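Local coordinates for ABC transporter binding protein AcbH (Actinoplanes, PDB 3OO8) that serves as the extracellular solute-binding protein of an ABC transporter and binds beta-D-galactopyranose as its exclusive substrate, at residues N139-F151 / L252-Q266. The protein carries 2 engineered substitutions. Residues are numbered along the deposited sequence; the frame is centred on the assembly and turned at random.
Sequences NYPWVVFYNKSVF and LENKQAGMMFQGSNQ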
loop_
_atom_site.group_PDB
_atom_site.type_symbol
_atom_site.label_atom_id
_atom_site.label_comp_id
_atom_site.label_asym_id
_atom_site.label_seq_id
_atom_site.Cartn_x
_atom_site.Cartn_y
_atom_site.Cartn_z
ATOM N N ASN A 139 3.280 -2.345 7.034
ATOM C CA ASN A 139 2.986 -1.654 5.769
ATOM C C ASN A 139 4.184 -0.827 5.312
ATOM O O ASN A 139 5.227 -0.830 5.981
ATOM C CB ASN A 139 1.642 -0.896 5.796
ATOM C CG ASN A 139 1.513 0.088 6.946
ATOM O OD1 ASN A 139 2.507 0.570 7.504
ATOM N ND2 ASN A 139 0.258 0.410 7.295
ATOM N N TYR A 140 4.047 -0.086 4.206
ATOM C CA TYR A 140 5.121 0.824 3.746
ATOM C C TYR A 140 4.425 1.927 2.957
ATOM O O TYR A 140 3.346 1.713 2.426
ATOM C CB TYR A 140 6.150 0.096 2.875
ATOM C CG TYR A 140 5.565 -0.366 1.574
ATOM C CD1 TYR A 140 5.583 0.471 0.458
ATOM C CD2 TYR A 140 4.985 -1.624 1.465
ATOM C CE1 TYR A 140 5.015 0.043 -0.741
ATOM C CE2 TYR A 140 4.425 -2.041 0.275
ATOM C CZ TYR A 140 4.453 -1.201 -0.805
ATOM O OH TYR A 140 3.899 -1.573 -2.030
ATOM N N PRO A 141 5.077 3.084 2.839
ATOM C CA PRO A 141 4.406 4.255 2.262
ATOM C C PRO A 141 4.671 4.543 0.790
ATOM O O PRO A 141 5.711 4.167 0.247
ATOM C CB PRO A 141 4.990 5.395 3.097
ATOM C CG PRO A 141 6.457 4.934 3.283
ATOM C CD PRO A 141 6.354 3.431 3.503
ATOM N N TRP A 142 3.691 5.203 0.175
ATOM C CA TRP A 142 3.811 5.778 -1.178
ATOM C C TRP A 142 3.904 7.283 -0.957
ATOM O O TRP A 142 2.923 7.930 -0.610
ATOM C CB TRP A 142 2.581 5.431 -2.021
ATOM C CG TRP A 142 2.728 4.124 -2.729
ATOM C CD1 TRP A 142 2.772 2.857 -2.172
ATOM C CD2 TRP A 142 2.877 3.953 -4.138
ATOM N NE1 TRP A 142 2.922 1.910 -3.175
ATOM C CE2 TRP A 142 3.030 2.567 -4.377
ATOM C CE3 TRP A 142 2.896 4.844 -5.221
ATOM C CZ2 TRP A 142 3.155 2.045 -5.670
ATOM C CZ3 TRP A 142 3.061 4.313 -6.520
ATOM C CH2 TRP A 142 3.199 2.944 -6.712
ATOM N N VAL A 143 5.094 7.839 -1.229
ATOM C CA VAL A 143 5.422 9.211 -0.842
ATOM C C VAL A 143 6.418 9.755 -1.879
ATOM O O VAL A 143 6.812 9.034 -2.778
ATOM C CB VAL A 143 6.108 9.245 0.584
ATOM C CG1 VAL A 143 5.061 9.020 1.687
ATOM C CG2 VAL A 143 7.155 8.155 0.728
ATOM N N VAL A 144 6.760 11.042 -1.773
ATOM C CA VAL A 144 7.636 11.709 -2.770
ATOM C C VAL A 144 9.064 11.742 -2.221
ATOM O O VAL A 144 9.357 12.383 -1.198
ATOM C CB VAL A 144 7.205 13.196 -2.971
ATOM C CG1 VAL A 144 8.071 13.800 -4.072
ATOM C CG2 VAL A 144 5.713 13.358 -3.312
ATOM N N PHE A 145 9.972 11.091 -2.940
ATOM C CA PHE A 145 11.381 10.995 -2.518
ATOM C C PHE A 145 12.199 12.081 -3.173
ATOM O O PHE A 145 11.822 12.562 -4.221
ATOM C CB PHE A 145 11.926 9.625 -2.929
ATOM C CG PHE A 145 11.341 8.522 -2.111
ATOM C CD1 PHE A 145 11.947 8.128 -0.915
ATOM C CD2 PHE A 145 10.211 7.859 -2.565
ATOM C CE1 PHE A 145 11.392 7.138 -0.109
ATOM C CE2 PHE A 145 9.630 6.833 -1.774
ATOM C CZ PHE A 145 10.233 6.476 -0.552
ATOM N N TYR A 146 13.244 12.498 -2.464
ATOM C CA TYR A 146 14.170 13.527 -2.981
ATOM C C TYR A 146 15.519 13.334 -2.311
ATOM O O TYR A 146 15.669 12.547 -1.392
ATOM C CB TYR A 146 13.634 14.916 -2.664
ATOM C CG TYR A 146 13.572 15.263 -1.195
ATOM C CD1 TYR A 146 14.564 16.027 -0.600
ATOM C CD2 TYR A 146 12.517 14.812 -0.396
ATOM C CE1 TYR A 146 14.500 16.355 0.748
ATOM C CE2 TYR A 146 12.439 15.131 0.958
ATOM C CZ TYR A 146 13.440 15.914 1.526
ATOM O OH TYR A 146 13.399 16.265 2.857
ATOM N N ASN A 147 16.536 14.033 -2.822
ATOM C CA ASN A 147 17.868 13.985 -2.205
ATOM C C ASN A 147 18.069 15.229 -1.313
ATOM O O ASN A 147 17.944 16.373 -1.784
ATOM C CB ASN A 147 18.907 14.036 -3.335
ATOM C CG ASN A 147 18.858 12.809 -4.212
ATOM O OD1 ASN A 147 18.655 12.895 -5.426
ATOM N ND2 ASN A 147 19.018 11.664 -3.602
ATOM N N LYS A 148 18.408 15.004 -0.048
ATOM C CA LYS A 148 18.540 16.104 0.922
ATOM C C LYS A 148 19.610 17.105 0.510
ATOM O O LYS A 148 19.395 18.322 0.586
ATOM C CB LYS A 148 18.880 15.564 2.299
ATOM C CG LYS A 148 17.683 14.896 2.968
ATOM C CD LYS A 148 18.072 14.270 4.307
ATOM C CE LYS A 148 18.945 13.072 4.130
ATOM N NZ LYS A 148 19.096 12.347 5.436
ATOM N N SER A 149 20.752 16.569 0.086
ATOM C CA SER A 149 21.850 17.432 -0.360
ATOM C C SER A 149 21.463 18.391 -1.496
ATOM O O SER A 149 21.948 19.539 -1.556
ATOM C CB SER A 149 23.066 16.577 -0.731
ATOM O OG SER A 149 22.848 15.867 -1.943
ATOM N N VAL A 150 20.591 17.937 -2.400
ATOM C CA VAL A 150 20.145 18.769 -3.510
ATOM C C VAL A 150 19.213 19.879 -3.019
ATOM O O VAL A 150 19.363 21.054 -3.374
ATOM C CB VAL A 150 19.449 17.928 -4.610
ATOM C CG1 VAL A 150 18.804 18.810 -5.697
ATOM C CG2 VAL A 150 20.389 16.876 -5.195
ATOM N N PHE A 151 18.228 19.513 -2.195
ATOM C CA PHE A 151 17.340 20.515 -1.660
ATOM C C PHE A 151 18.142 21.546 -0.841
ATOM O O PHE A 151 17.886 22.742 -0.932
ATOM C CB PHE A 151 16.263 19.837 -0.784
ATOM C CG PHE A 151 15.039 19.400 -1.544
ATOM C CD1 PHE A 151 15.139 18.638 -2.692
ATOM C CD2 PHE A 151 13.766 19.733 -1.071
ATOM C CE1 PHE A 151 14.003 18.257 -3.398
ATOM C CE2 PHE A 151 12.607 19.358 -1.780
ATOM C CZ PHE A 151 12.726 18.597 -2.921
ATOM N N LEU A 252 16.644 9.846 -10.296
ATOM C CA LEU A 252 16.620 10.575 -9.037
ATOM C C LEU A 252 17.964 10.396 -8.312
ATOM O O LEU A 252 18.585 11.377 -7.885
ATOM C CB LEU A 252 15.481 10.045 -8.134
ATOM C CG LEU A 252 15.463 10.676 -6.735
ATOM C CD1 LEU A 252 15.100 12.165 -6.840
ATOM C CD2 LEU A 252 14.467 9.924 -5.806
ATOM N N GLU A 253 18.425 9.147 -8.221
ATOM C CA GLU A 253 19.659 8.826 -7.521
ATOM C C GLU A 253 20.868 9.543 -8.129
ATOM O O GLU A 253 21.766 9.993 -7.403
ATOM C CB GLU A 253 19.901 7.325 -7.510
ATOM C CG GLU A 253 20.997 6.918 -6.557
ATOM C CD GLU A 253 21.281 5.427 -6.505
ATOM O OE1 GLU A 253 20.569 4.591 -7.113
ATOM O OE2 GLU A 253 22.231 5.082 -5.795
ATOM N N ASN A 254 20.865 9.637 -9.452
ATOM C CA ASN A 254 21.959 10.288 -10.207
ATOM C C ASN A 254 21.784 11.805 -10.267
ATOM O O ASN A 254 22.516 12.508 -10.968
ATOM C CB ASN A 254 22.062 9.685 -11.619
ATOM C CG ASN A 254 22.710 8.304 -11.627
ATOM O OD1 ASN A 254 23.532 7.990 -10.769
ATOM N ND2 ASN A 254 22.345 7.477 -12.597
ATOM N N LYS A 255 20.797 12.312 -9.526
ATOM C CA LYS A 255 20.504 13.735 -9.468
ATOM C C LYS A 255 20.067 14.393 -10.787
ATOM O O LYS A 255 20.197 15.599 -10.965
ATOM C CB LYS A 255 21.609 14.508 -8.746
ATOM C CG LYS A 255 21.999 13.949 -7.399
ATOM C CD LYS A 255 23.109 14.799 -6.816
ATOM C CE LYS A 255 23.699 14.156 -5.586
ATOM N NZ LYS A 255 24.755 15.041 -5.018
ATOM N N GLN A 256 19.514 13.592 -11.690
ATOM C CA GLN A 256 18.994 14.085 -12.948
ATOM C C GLN A 256 17.535 14.504 -12.793
ATOM O O GLN A 256 17.010 15.249 -13.605
ATOM C CB GLN A 256 19.180 13.019 -14.032
ATOM C CG GLN A 256 20.662 12.867 -14.434
ATOM C CD GLN A 256 21.028 11.486 -14.987
ATOM O OE1 GLN A 256 22.202 11.224 -15.283
ATOM N NE2 GLN A 256 20.043 10.599 -15.107
ATOM N N ALA A 257 16.898 14.034 -11.724
ATOM C CA ALA A 257 15.521 14.426 -11.419
ATOM C C ALA A 257 15.498 14.926 -9.970
ATOM O O ALA A 257 16.291 14.463 -9.154
ATOM C CB ALA A 257 14.582 13.227 -11.578
ATOM N N GLY A 258 14.586 15.847 -9.669
ATOM C CA GLY A 258 14.475 16.413 -8.327
ATOM C C GLY A 258 13.668 15.601 -7.317
ATOM O O GLY A 258 13.947 15.659 -6.112
ATOM N N MET A 259 12.676 14.854 -7.807
ATOM C CA MET A 259 11.757 14.067 -6.948
ATOM C C MET A 259 11.259 12.809 -7.670
ATOM O O MET A 259 11.346 12.688 -8.904
ATOM C CB MET A 259 10.512 14.915 -6.635
ATOM C CG MET A 259 10.806 16.275 -6.000
ATOM S SD MET A 259 9.353 17.345 -5.753
ATOM C CE MET A 259 9.018 18.021 -7.380
ATOM N N MET A 260 10.720 11.862 -6.915
ATOM C CA MET A 260 10.039 10.730 -7.532
ATOM C C MET A 260 8.995 10.198 -6.545
ATOM O O MET A 260 9.303 9.993 -5.363
ATOM C CB MET A 260 10.989 9.603 -7.880
ATOM C CG MET A 260 10.240 8.406 -8.463
ATOM S SD MET A 260 11.456 7.239 -9.128
ATOM C CE MET A 260 10.377 5.939 -9.736
ATOM N N PHE A 261 7.765 10.025 -7.015
ATOM C CA PHE A 261 6.666 9.519 -6.159
ATOM C C PHE A 261 6.495 8.033 -6.403
ATOM O O PHE A 261 6.195 7.622 -7.515
ATOM C CB PHE A 261 5.330 10.262 -6.488
ATOM C CG PHE A 261 4.135 9.757 -5.697
ATOM C CD1 PHE A 261 4.006 10.120 -4.366
ATOM C CD2 PHE A 261 3.171 8.950 -6.290
ATOM C CE1 PHE A 261 2.916 9.701 -3.624
ATOM C CE2 PHE A 261 2.091 8.496 -5.538
ATOM C CZ PHE A 261 1.981 8.907 -4.207
ATOM N N GLN A 262 6.725 7.209 -5.382
ATOM C CA GLN A 262 6.444 5.773 -5.500
ATOM C C GLN A 262 6.543 5.126 -4.108
ATOM O O GLN A 262 6.635 5.839 -3.101
ATOM C CB GLN A 262 7.366 5.080 -6.529
ATOM C CG GLN A 262 6.580 4.356 -7.593
ATOM C CD GLN A 262 7.429 3.690 -8.646
ATOM O OE1 GLN A 262 7.561 4.212 -9.755
ATOM N NE2 GLN A 262 7.982 2.539 -8.324
ATOM N N GLY A 263 6.494 3.795 -4.041
ATOM C CA GLY A 263 6.586 3.095 -2.753
ATOM C C GLY A 263 8.004 3.066 -2.207
ATOM O O GLY A 263 8.959 3.014 -2.989
ATOM N N SER A 264 8.173 3.118 -0.882
ATOM C CA SER A 264 9.557 3.103 -0.355
ATOM C C SER A 264 10.308 1.795 -0.634
ATOM O O SER A 264 11.535 1.816 -0.817
ATOM C CB SER A 264 9.575 3.360 1.146
ATOM O OG SER A 264 8.986 2.245 1.759
ATOM N N ASN A 265 9.596 0.677 -0.709
ATOM C CA ASN A 265 10.225 -0.611 -1.005
ATOM C C ASN A 265 10.627 -0.740 -2.476
ATOM O O ASN A 265 11.059 -1.797 -2.942
ATOM C CB ASN A 265 9.358 -1.769 -0.520
ATOM C CG ASN A 265 8.176 -2.022 -1.406
ATOM O OD1 ASN A 265 7.874 -1.242 -2.313
ATOM N ND2 ASN A 265 7.471 -3.114 -1.139
ATOM N N GLN A 266 10.408 0.348 -3.212
ATOM C CA GLN A 266 10.846 0.442 -4.606
ATOM C C GLN A 266 11.973 1.456 -4.674
ATOM O O GLN A 266 13.160 1.082 -4.833
ATOM C CB GLN A 266 9.669 0.832 -5.506
ATOM C CG GLN A 266 8.537 -0.204 -5.444
ATOM C CD GLN A 266 7.168 0.420 -5.347
ATOM O OE1 GLN A 266 6.887 1.489 -5.891
ATOM N NE2 GLN A 266 6.298 -0.283 -4.654
HETATM O O HOH W 1 5.891 -3.691 -3.669
HETATM O O HOH W 2 16.346 15.901 -4.980
#
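F145 and M260 pair by two backbone hydrogen bonds. The one from F145 N to M260 O is short and nearly straight (2.7 Å, 174°). V143 and Q262 form the next hydrogen-bonded pair, and S264 N closes the ladder on P141 O at 2.9 Å. At the far end a water bridges N147 N and G258 O. Q266 OE1 takes two bonds within 252-266, from Q262 NE2 and from G263 N, on opposite faces of its amide plane. Strands 142-147 and 259-261 run antiparallel in the mixed sheet of this class 2 solute-binding fold. W142 opens the first strand and Q266 lies in the helical turn after the second; both bind galactose. G263 CA sits over the five-membered ring of W142, 3.8 Å from its centroid. With CG anti to the carbonyl carbon (chi1 -88°), the W142 indole lies along Q262 and G263. The edge of its six-membered ring turns toward the face of F261 in an offset edge-to-face pair, W142 CE3 to F261 CE2 3.8 Å. A leucine in place of W142 would probably uncover G263 and cost F261 one edge-to-face neighbour, F284 remaining. The N265 amide stacks on the Y140 ring, planes 28° apart. On the W142 face V144 CG1 packs against M259 CB at 3.7 Å; on the other, F145 CZ meets S264 CA at 3.4 Å.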